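Long-range contacts in adenylate kinase (Desulfovibrio gigas, PDB 2XB4), which probably catalyses the reversible transfer of the terminal phosphate of ATP to AMP, giving two ADP, and binds a zinc ion: residues 1-6 and 79-84; 106-111 and 201-206; 27-32 and 70-75; 84-89 and 185-190. All coordinates share one frame; numbering follows the deposited sequence.

Contact 1 (1-6 and 79-84)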
# COMPACT_ATOMS: atom_id res chain seq x y z
N MET A 1 34.18 1.44 -22.53
CA MET A 1 33.10 0.48 -22.90
C MET A 1 31.76 1.19 -22.73
O MET A 1 31.40 1.57 -21.63
CB MET A 1 33.13 -0.73 -21.96
CG MET A 1 32.34 -1.92 -22.44
SD MET A 1 32.09 -3.15 -21.08
CE MET A 1 33.46 -4.30 -21.31
N ASN A 2 31.01 1.29 -23.83
CA ASN A 2 29.72 1.89 -23.90
C ASN A 2 28.65 0.87 -24.30
O ASN A 2 28.79 0.13 -25.27
CB ASN A 2 29.71 3.05 -24.89
CG ASN A 2 30.68 4.19 -24.49
OD1 ASN A 2 30.96 4.42 -23.31
ND2 ASN A 2 31.20 4.90 -25.50
N ILE A 3 27.61 0.78 -23.47
CA ILE A 3 26.55 -0.26 -23.67
C ILE A 3 25.13 0.36 -23.64
O ILE A 3 24.91 1.25 -22.79
CB ILE A 3 26.66 -1.28 -22.51
CG1 ILE A 3 28.08 -1.87 -22.48
CG2 ILE A 3 25.55 -2.36 -22.64
CD1 ILE A 3 28.38 -2.94 -21.35
N LEU A 4 24.21 -0.06 -24.55
CA LEU A 4 22.77 0.30 -24.50
C LEU A 4 22.09 -0.99 -24.00
O LEU A 4 22.50 -2.05 -24.46
CB LEU A 4 22.15 0.52 -25.92
CG LEU A 4 22.33 1.92 -26.49
CD1 LEU A 4 23.77 1.98 -26.91
CD2 LEU A 4 21.43 2.09 -27.70
N ILE A 5 21.16 -0.91 -23.07
CA ILE A 5 20.43 -2.11 -22.66
C ILE A 5 18.93 -1.92 -22.91
O ILE A 5 18.36 -0.85 -22.62
CB ILE A 5 20.75 -2.47 -21.16
CG1 ILE A 5 20.12 -3.83 -20.73
CG2 ILE A 5 20.37 -1.32 -20.21
CD1 ILE A 5 20.79 -4.36 -19.40
N PHE A 6 18.29 -2.96 -23.47
CA PHE A 6 16.85 -2.95 -23.66
C PHE A 6 16.18 -4.15 -22.91
O PHE A 6 16.64 -5.31 -23.00
CB PHE A 6 16.49 -3.09 -25.16
CG PHE A 6 16.98 -1.95 -26.05
CD1 PHE A 6 16.17 -0.81 -26.25
CD2 PHE A 6 18.24 -1.99 -26.63
CE1 PHE A 6 16.59 0.25 -27.13
CE2 PHE A 6 18.70 -0.97 -27.46
CZ PHE A 6 17.91 0.17 -27.73
N GLY A 79 33.01 5.25 -19.37
CA GLY A 79 32.24 4.13 -19.85
C GLY A 79 30.84 4.31 -19.34
O GLY A 79 30.66 4.83 -18.22
N TRP A 80 29.85 3.95 -20.16
CA TRP A 80 28.48 4.12 -19.66
C TRP A 80 27.59 2.94 -20.03
O TRP A 80 27.86 2.20 -21.02
CB TRP A 80 27.85 5.44 -20.18
CG TRP A 80 28.13 5.81 -21.66
CD1 TRP A 80 29.09 6.71 -22.11
CD2 TRP A 80 27.45 5.34 -22.82
NE1 TRP A 80 29.01 6.84 -23.50
CE2 TRP A 80 27.98 6.04 -23.94
CE3 TRP A 80 26.34 4.45 -23.03
CZ2 TRP A 80 27.51 5.82 -25.24
CZ3 TRP A 80 25.89 4.28 -24.29
CH2 TRP A 80 26.49 4.92 -25.40
N LEU A 81 26.50 2.80 -19.27
CA LEU A 81 25.41 1.87 -19.58
C LEU A 81 24.13 2.69 -19.65
O LEU A 81 23.70 3.26 -18.63
CB LEU A 81 25.25 0.81 -18.47
CG LEU A 81 24.00 -0.14 -18.56
CD1 LEU A 81 24.11 -1.11 -19.79
CD2 LEU A 81 23.93 -0.92 -17.19
N LEU A 82 23.58 2.81 -20.83
CA LEU A 82 22.36 3.69 -21.07
C LEU A 82 21.11 2.83 -21.06
O LEU A 82 21.02 1.89 -21.84
CB LEU A 82 22.56 4.42 -22.43
CG LEU A 82 21.44 5.40 -22.84
CD1 LEU A 82 21.09 6.49 -21.75
CD2 LEU A 82 21.59 5.98 -24.26
N ASP A 83 20.16 3.13 -20.17
CA ASP A 83 19.08 2.24 -19.83
C ASP A 83 17.80 3.10 -19.92
O ASP A 83 17.66 4.07 -19.22
CB ASP A 83 19.39 1.78 -18.41
CG ASP A 83 18.34 0.93 -17.80
OD1 ASP A 83 17.29 0.73 -18.43
OD2 ASP A 83 18.56 0.41 -16.66
N GLY A 84 16.87 2.72 -20.77
CA GLY A 84 15.53 3.26 -20.77
C GLY A 84 15.31 4.27 -21.88
O GLY A 84 14.19 4.78 -22.07
O HOH W 1 16.26 -0.25 -20.88
O HOH W 2 17.86 1.59 -23.58

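Contact 2 (106-111 and 201-206)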
# COMPACT_ATOMS: atom_id res chain seq x y z
N ILE A 106 29.51 2.91 -29.77
CA ILE A 106 28.79 1.83 -29.05
C ILE A 106 29.64 0.54 -29.15
O ILE A 106 30.19 0.22 -30.23
CB ILE A 106 27.45 1.52 -29.74
CG1 ILE A 106 26.48 2.71 -29.62
CG2 ILE A 106 26.78 0.26 -29.09
CD1 ILE A 106 25.40 2.70 -30.83
N ASN A 107 29.76 -0.17 -28.03
CA ASN A 107 30.56 -1.40 -27.98
C ASN A 107 29.66 -2.61 -27.87
O ASN A 107 29.97 -3.64 -28.43
CB ASN A 107 31.58 -1.38 -26.81
CG ASN A 107 32.59 -0.24 -26.94
OD1 ASN A 107 33.39 -0.23 -27.86
ND2 ASN A 107 32.48 0.76 -26.09
N PHE A 108 28.56 -2.51 -27.13
CA PHE A 108 27.65 -3.62 -26.97
C PHE A 108 26.21 -3.11 -26.90
O PHE A 108 25.94 -2.06 -26.31
CB PHE A 108 27.96 -4.35 -25.64
CG PHE A 108 29.33 -5.05 -25.64
CD1 PHE A 108 30.46 -4.42 -25.10
CD2 PHE A 108 29.47 -6.32 -26.19
CE1 PHE A 108 31.72 -5.06 -25.09
CE2 PHE A 108 30.76 -6.98 -26.23
CZ PHE A 108 31.88 -6.35 -25.66
N VAL A 109 25.28 -3.93 -27.36
CA VAL A 109 23.87 -3.61 -27.09
C VAL A 109 23.33 -4.88 -26.52
O VAL A 109 23.50 -5.98 -27.11
CB VAL A 109 23.08 -3.22 -28.42
CG1 VAL A 109 21.53 -3.19 -28.18
CG2 VAL A 109 23.59 -1.93 -28.94
N ILE A 110 22.70 -4.77 -25.36
CA ILE A 110 22.12 -5.97 -24.71
C ILE A 110 20.58 -5.95 -24.80
O ILE A 110 19.95 -4.94 -24.47
CB ILE A 110 22.50 -5.98 -23.24
CG1 ILE A 110 24.03 -6.19 -23.09
CG2 ILE A 110 21.75 -7.14 -22.42
CD1 ILE A 110 24.56 -5.95 -21.64
N GLU A 111 19.97 -7.06 -25.19
CA GLU A 111 18.52 -7.12 -25.18
C GLU A 111 18.12 -8.31 -24.34
O GLU A 111 18.58 -9.44 -24.61
CB GLU A 111 17.96 -7.24 -26.62
CG GLU A 111 16.43 -7.36 -26.64
CD GLU A 111 15.85 -8.00 -27.95
OE1 GLU A 111 16.56 -8.20 -28.98
OE2 GLU A 111 14.65 -8.33 -27.90
N VAL A 201 28.77 -5.41 -30.73
CA VAL A 201 28.23 -6.73 -30.57
C VAL A 201 26.82 -6.65 -29.94
O VAL A 201 26.61 -5.94 -28.99
CB VAL A 201 29.20 -7.61 -29.73
CG1 VAL A 201 28.54 -8.92 -29.31
CG2 VAL A 201 30.64 -7.89 -30.48
N TYR A 202 25.85 -7.37 -30.53
CA TYR A 202 24.47 -7.36 -30.04
C TYR A 202 24.25 -8.66 -29.26
O TYR A 202 24.41 -9.78 -29.81
CB TYR A 202 23.51 -7.30 -31.22
CG TYR A 202 22.03 -7.05 -30.80
CD1 TYR A 202 21.54 -5.75 -30.67
CD2 TYR A 202 21.15 -8.13 -30.57
CE1 TYR A 202 20.20 -5.50 -30.36
CE2 TYR A 202 19.76 -7.89 -30.20
CZ TYR A 202 19.33 -6.57 -30.14
OH TYR A 202 18.03 -6.21 -29.86
N ILE A 203 23.96 -8.51 -27.97
CA ILE A 203 23.85 -9.69 -27.09
C ILE A 203 22.35 -9.91 -26.78
O ILE A 203 21.68 -8.97 -26.39
CB ILE A 203 24.61 -9.45 -25.78
CG1 ILE A 203 26.13 -9.35 -26.08
CG2 ILE A 203 24.41 -10.70 -24.75
CD1 ILE A 203 26.97 -9.03 -24.78
N GLU A 204 21.85 -11.14 -26.99
CA GLU A 204 20.45 -11.47 -26.69
C GLU A 204 20.49 -12.37 -25.48
O GLU A 204 21.20 -13.41 -25.50
CB GLU A 204 19.86 -12.25 -27.86
CG GLU A 204 19.59 -11.41 -29.12
CD GLU A 204 18.95 -12.27 -30.21
OE1 GLU A 204 19.15 -13.49 -30.23
OE2 GLU A 204 18.21 -11.76 -31.04
N LEU A 205 19.83 -11.97 -24.40
CA LEU A 205 19.76 -12.73 -23.18
C LEU A 205 18.37 -13.36 -23.06
O LEU A 205 17.35 -12.67 -23.18
CB LEU A 205 19.99 -11.76 -22.01
CG LEU A 205 21.39 -11.19 -21.90
CD1 LEU A 205 21.47 -10.25 -20.59
CD2 LEU A 205 22.48 -12.36 -21.86
N ASP A 206 18.32 -14.66 -22.84
CA ASP A 206 17.03 -15.35 -22.64
C ASP A 206 16.58 -15.08 -21.22
O ASP A 206 17.09 -15.71 -20.27
CB ASP A 206 17.18 -16.87 -22.80
CG ASP A 206 15.91 -17.64 -22.39
OD1 ASP A 206 14.83 -17.03 -22.14
OD2 ASP A 206 16.02 -18.88 -22.29
O HOH W 3 16.35 -10.01 -31.00

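Contact 3 (27-32 and 70-75)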
# COMPACT_ATOMS: atom_id res chain seq x y z
N ALA A 27 29.29 4.12 -15.72
CA ALA A 27 28.23 4.97 -15.18
C ALA A 27 26.88 4.40 -15.62
O ALA A 27 26.67 4.21 -16.84
CB ALA A 27 28.35 6.34 -15.70
N HIS A 28 25.94 4.19 -14.69
CA HIS A 28 24.65 3.67 -15.12
C HIS A 28 23.75 4.86 -15.40
O HIS A 28 23.35 5.50 -14.45
CB HIS A 28 24.01 2.80 -14.00
CG HIS A 28 22.56 2.48 -14.25
ND1 HIS A 28 22.16 1.64 -15.27
CD2 HIS A 28 21.43 2.90 -13.64
CE1 HIS A 28 20.84 1.53 -15.26
NE2 HIS A 28 20.37 2.30 -14.29
N ILE A 29 23.42 5.14 -16.66
CA ILE A 29 22.70 6.33 -17.06
C ILE A 29 21.23 6.00 -17.41
O ILE A 29 20.92 5.35 -18.39
CB ILE A 29 23.39 7.05 -18.33
CG1 ILE A 29 24.90 7.21 -18.16
CG2 ILE A 29 22.65 8.37 -18.77
CD1 ILE A 29 25.34 8.20 -17.15
N GLU A 30 20.30 6.51 -16.61
CA GLU A 30 18.91 6.13 -16.86
C GLU A 30 18.17 7.42 -17.14
O GLU A 30 18.54 8.57 -16.66
CB GLU A 30 18.38 5.22 -15.73
CG GLU A 30 17.86 5.87 -14.57
CD GLU A 30 16.39 6.37 -14.72
OE1 GLU A 30 16.18 7.43 -14.17
OE2 GLU A 30 15.45 5.75 -15.34
N SER A 31 17.21 7.26 -18.03
CA SER A 31 16.56 8.36 -18.69
C SER A 31 15.99 9.31 -17.66
O SER A 31 16.07 10.50 -17.81
CB SER A 31 15.50 7.79 -19.68
OG SER A 31 15.35 6.39 -19.38
N GLY A 32 15.44 8.79 -16.57
CA GLY A 32 14.97 9.68 -15.48
C GLY A 32 16.01 10.57 -14.83
O GLY A 32 15.77 11.75 -14.62
N GLU A 70 25.00 15.20 -23.58
CA GLU A 70 25.72 15.98 -22.58
C GLU A 70 25.98 15.17 -21.32
O GLU A 70 27.02 15.31 -20.68
CB GLU A 70 24.96 17.26 -22.17
CG GLU A 70 25.07 18.30 -23.27
CD GLU A 70 24.77 19.76 -22.84
OE1 GLU A 70 24.22 20.05 -21.71
OE2 GLU A 70 25.03 20.63 -23.73
N THR A 71 24.99 14.37 -20.90
CA THR A 71 25.15 13.50 -19.72
C THR A 71 26.16 12.39 -19.95
O THR A 71 27.01 12.09 -19.09
CB THR A 71 23.73 12.91 -19.31
OG1 THR A 71 22.96 14.07 -18.92
CG2 THR A 71 23.83 12.00 -18.05
N LEU A 72 26.11 11.79 -21.13
CA LEU A 72 27.09 10.75 -21.50
C LEU A 72 28.52 11.27 -21.49
O LEU A 72 29.45 10.57 -21.04
CB LEU A 72 26.72 10.18 -22.86
CG LEU A 72 25.43 9.39 -22.98
CD1 LEU A 72 25.25 8.98 -24.50
CD2 LEU A 72 25.30 8.14 -22.00
N GLU A 73 28.71 12.50 -21.97
CA GLU A 73 30.02 13.18 -21.98
C GLU A 73 30.53 13.50 -20.59
O GLU A 73 31.74 13.46 -20.34
CB GLU A 73 29.96 14.48 -22.73
CG GLU A 73 29.98 14.26 -24.19
CD GLU A 73 29.89 15.56 -24.98
OE1 GLU A 73 29.24 16.55 -24.51
OE2 GLU A 73 30.50 15.59 -26.08
N SER A 74 29.61 13.86 -19.74
CA SER A 74 29.89 14.38 -18.41
C SER A 74 30.03 13.22 -17.36
O SER A 74 31.04 13.12 -16.68
CB SER A 74 28.73 15.33 -18.07
OG SER A 74 28.62 15.53 -16.69
N LYS A 75 29.01 12.38 -17.24
CA LYS A 75 28.99 11.27 -16.25
C LYS A 75 29.61 9.99 -16.83
O LYS A 75 30.07 9.12 -16.08
CB LYS A 75 27.57 10.96 -15.75
CG LYS A 75 26.85 12.07 -15.01
CD LYS A 75 27.54 12.41 -13.68
CE LYS A 75 26.89 13.62 -12.96
NZ LYS A 75 26.20 14.57 -13.93

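Contact 4 (84-89 and 185-190)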
# COMPACT_ATOMS: atom_id res chain seq x y z
N GLY A 84 16.87 2.72 -20.77
CA GLY A 84 15.53 3.26 -20.77
C GLY A 84 15.31 4.27 -21.88
O GLY A 84 14.19 4.78 -22.07
N PHE A 85 16.38 4.56 -22.61
CA PHE A 85 16.31 5.46 -23.79
C PHE A 85 17.25 4.82 -24.81
O PHE A 85 18.36 4.45 -24.43
CB PHE A 85 16.79 6.88 -23.41
CG PHE A 85 16.65 7.82 -24.48
CD1 PHE A 85 17.60 7.86 -25.45
CD2 PHE A 85 15.52 8.63 -24.60
CE1 PHE A 85 17.50 8.71 -26.50
CE2 PHE A 85 15.38 9.52 -25.68
CZ PHE A 85 16.37 9.58 -26.64
N PRO A 86 16.84 4.69 -26.10
CA PRO A 86 15.64 5.23 -26.75
C PRO A 86 14.43 4.32 -26.56
O PRO A 86 14.58 3.11 -26.32
CB PRO A 86 16.06 5.30 -28.24
CG PRO A 86 17.05 4.13 -28.35
CD PRO A 86 17.75 4.03 -27.06
N ARG A 87 13.25 4.87 -26.75
CA ARG A 87 12.04 4.03 -26.66
C ARG A 87 11.37 3.77 -28.01
O ARG A 87 10.45 2.91 -28.13
CB ARG A 87 11.00 4.71 -25.75
CG ARG A 87 11.42 4.71 -24.24
CD ARG A 87 10.21 5.35 -23.51
NE ARG A 87 9.33 4.33 -22.89
CZ ARG A 87 8.05 4.57 -22.54
NH1 ARG A 87 7.51 5.80 -22.81
NH2 ARG A 87 7.29 3.63 -21.91
N ASN A 88 11.74 4.55 -29.01
CA ASN A 88 11.09 4.35 -30.32
C ASN A 88 12.16 4.55 -31.42
O ASN A 88 13.32 4.94 -31.12
CB ASN A 88 9.86 5.31 -30.47
CG ASN A 88 10.22 6.84 -30.38
OD1 ASN A 88 11.22 7.28 -30.91
ND2 ASN A 88 9.38 7.63 -29.71
N THR A 89 11.77 4.31 -32.66
CA THR A 89 12.73 4.30 -33.78
C THR A 89 13.28 5.68 -34.14
O THR A 89 14.49 5.81 -34.50
CB THR A 89 12.19 3.59 -35.03
OG1 THR A 89 10.85 4.05 -35.25
CG2 THR A 89 12.10 2.09 -34.76
N LEU A 185 11.06 -2.48 -29.18
CA LEU A 185 11.64 -3.57 -29.93
C LEU A 185 12.11 -3.12 -31.32
O LEU A 185 13.18 -3.63 -31.77
CB LEU A 185 10.65 -4.80 -30.10
CG LEU A 185 10.51 -5.80 -28.93
CD1 LEU A 185 9.64 -6.99 -29.44
CD2 LEU A 185 11.93 -6.32 -28.46
N ALA A 186 11.32 -2.30 -32.04
CA ALA A 186 11.79 -1.81 -33.37
C ALA A 186 13.12 -1.01 -33.14
O ALA A 186 14.03 -1.14 -33.96
CB ALA A 186 10.73 -0.95 -34.01
N ALA A 187 13.23 -0.24 -32.04
CA ALA A 187 14.47 0.48 -31.76
C ALA A 187 15.66 -0.48 -31.53
O ALA A 187 16.78 -0.27 -32.11
CB ALA A 187 14.32 1.47 -30.57
N ALA A 188 15.44 -1.47 -30.67
CA ALA A 188 16.48 -2.51 -30.40
C ALA A 188 16.93 -3.18 -31.72
O ALA A 188 18.13 -3.34 -31.97
CB ALA A 188 15.92 -3.58 -29.45
N TYR A 189 15.96 -3.56 -32.57
CA TYR A 189 16.26 -4.19 -33.85
C TYR A 189 16.99 -3.29 -34.86
O TYR A 189 17.73 -3.78 -35.68
CB TYR A 189 15.00 -4.82 -34.52
CG TYR A 189 14.25 -5.82 -33.69
CD1 TYR A 189 14.87 -6.49 -32.60
CD2 TYR A 189 12.94 -6.17 -34.04
CE1 TYR A 189 14.12 -7.41 -31.81
CE2 TYR A 189 12.22 -7.13 -33.32
CZ TYR A 189 12.79 -7.75 -32.23
OH TYR A 189 12.02 -8.66 -31.50
N TYR A 190 16.74 -2.00 -34.82
CA TYR A 190 17.49 -1.05 -35.60
C TYR A 190 18.98 -1.16 -35.23
O TYR A 190 19.86 -1.18 -36.14
CB TYR A 190 16.90 0.32 -35.35
CG TYR A 190 17.77 1.46 -35.75
CD1 TYR A 190 17.87 1.87 -37.12
CD2 TYR A 190 18.44 2.22 -34.78
CE1 TYR A 190 18.65 2.95 -37.45
CE2 TYR A 190 19.27 3.34 -35.18
CZ TYR A 190 19.34 3.67 -36.47
OH TYR A 190 20.08 4.73 -36.89

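Contact 1 (1-6 and 79-84)
Asn2 and Trp80 stack across strands 2-6 and 80-83, parallel neighbours in the five-stranded sheet of a P-loop kinase fold, where 2-6 is the central strand. The Asn2 side chain lies across the indole. Its CB stands over the six-membered ring of Trp80, 3.6 Å from the centroid and 13° off the normal, a CH-pi contact. CG follows at 3.3 Å from Trp80 CE2, with the amide plane only 10° from that of the indole. OD1 comes to 3.1 Å from Trp80 NE1, at an angle too poor for a hydrogen bond; it accepts instead a weak bond from the Trp80 backbone N. ND2 is bonded to Lys105 O, which helps fix the amide's rotation. The indole is brought back over the neighbouring strand by a chi1 of 41°, its CG lying between backbone N and carbonyl carbon. Nearly straight backbone bonds zip the strands, Ile3 N to Trp80 O and Leu82 N to Ile3 O both at 2.8 Å. On the other face Ile3 CG2 presses tightly on Leu81 CD1 at 3.4 Å. Beyond the ladder, one water donates to both Ile5 O and Asp83 OD1, each at 2.8 Å, while Asp83 OD1 also bridges to Lys13 of the P-loop.

Contact 2 (106-111 and 201-206)
Val109 and Glu111 run alongside Ile203 and its neighbours as strand 108-113 pairs in parallel with 201-206, the outermost strand on this side of the core sheet within the chain. Backbone bonds come first. Five form an unbroken ladder, in which Ile203 N meets Val109 O at 2.7 Å and Leu205 N meets Glu111 O at 2.8 Å. Apolar contacts take up one face, where Phe108 CD2 lies 3.8 Å from Val201 CB and Ile110 CG2 lies 3.6 Å from Leu205 CD1, under helix 211-222. On the opposite face Val109 CG1 touches Tyr202 CE1 at 3.4 Å. The polar contact shares that face. Glu111 swings its CG away from the backbone N (chi1 178°), and the extended chain carries OE1 to the edge of the Tyr202 ring, where Tyr202 OH donates to it at 2.6 Å from 41° above the carboxylate plane. A water donates to Glu111 OE1 and to Glu204 OE2, two acidic oxygens 4.4 Å apart, the latter salt-bridged to Lys192. Glu111 is buried, yet its OE1 receives two donors, and the shared water together with Lys192 probably eases the nearness of two like charges.

Contact 3 (27-32 and 70-75)
Ile29 and Ala27 sit on the edge strand of the core sheet and face the last turns of helix 61-75, the last helix of the long crossover connection, through the predicted NMP region, from strand 27-30 to its parallel neighbour 80-83. The helix runs back against the strand, the two short axes 161° apart and 9.8 Å from each other at closest approach. Ile29 contributes the largest share of the contact, and three of its carbons each have a different nearest partner. CG2 meets Thr71 CG2 at 3.9 Å, the two side chains running in opposite directions, CG1 meets Leu72 CD2 at 4.0 Å, and CD1, bent by a chi2 of -70°, reaches Lys75 CB at 3.8 Å. The three helix residues lie one and three positions apart, so a single branched side chain spans a full turn of helix. Further along, Ala27 CB comes to 3.3 Å from the carbonyl oxygen Lys75 O. No hydrogen bond joins the two segments. The polar ends turn elsewhere: Lys75 NZ makes a salt bridge with Glu37 of helix 31-40, and Thr71 OG1 has weak bonds to Glu37 and His38, so the helix is also tied to the first helix of the region predicted to bind AMP. A helix laid antiparallel over a sheet strand just before the chain re-enters the sheet, with aliphatic side chains between them, is typical of the three-layer alpha/beta sandwich of nucleotide kinases.

Contact 4 (84-89 and 185-190)
Thr89 comes to within 4.7 Å of Ala187, CA to CA, where the loop after strand 80-83 turns past helix 184-192, having gone through a cis peptide bond before Pro86 on its way into helix 89-101. The helix offers the methyl groups of two consecutive alanines. Ala187 CB points at the loop and meets Asn88 O at 3.7 Å, with Pro86 CG farther off at 4.4 Å. Ala186 CB is the partner of Thr89: CG2 of the threonine touches it at 3.4 Å, tighter than usual for two carbons, and also lies 3.8 Å from Ala187 N, so it rests against both the methyl and the backbone of the helix. A chi1 of 46° sets OG1 between the threonine's backbone N and its carbonyl carbon and swings CG2 toward the alanines. The helix is regular here, with Tyr190 N bonded to Ala186 O at 3.0 Å.

Polar groups of the loop are engaged beside this apolar seam. Arg87 O accepts a hydrogen bond from Thr184 OG1, Asn88 is the N-cap of helix 89-101 through OD1 to Gln91 N, and Asn88 ND2 reaches Arg55 O of a neighbouring subunit. Gly84 to Arg87, together with Gln91, are predicted to bind AMP. No hydrogen bond links the two segments directly, so the contact itself depends on the close fit of small groups, while directional bonds at its margins, from Thr184 and Gln91, probably set the course of the loop.

Contacts 1 and 2 are joined within one sheet: Leu4 O lies 2.9 Å from Ile110 N and Phe6 N lies 2.8 Å from Ile110 O, with centres about 10 Å apart. Contact 3 adds the opposite edge, Ile29 N being 2.7 Å from Leu81 O, and lies nested in the chain loop that contact 1 closes. Contact 4 continues from contact 1 through the shared Gly84, and its helix packs on Phe6 and Tyr202. Around the strand ends gather the predicted nucleotide sites. Asp83, whose side chain is about 7 Å from a bound meso-tartaric acid, pairs with Lys13, which lines that ligand's pocket and is predicted to bind ATP, while Ser31 OG of contact 3 approaches Gly84 C of the predicted AMP loop at 3.3 Å.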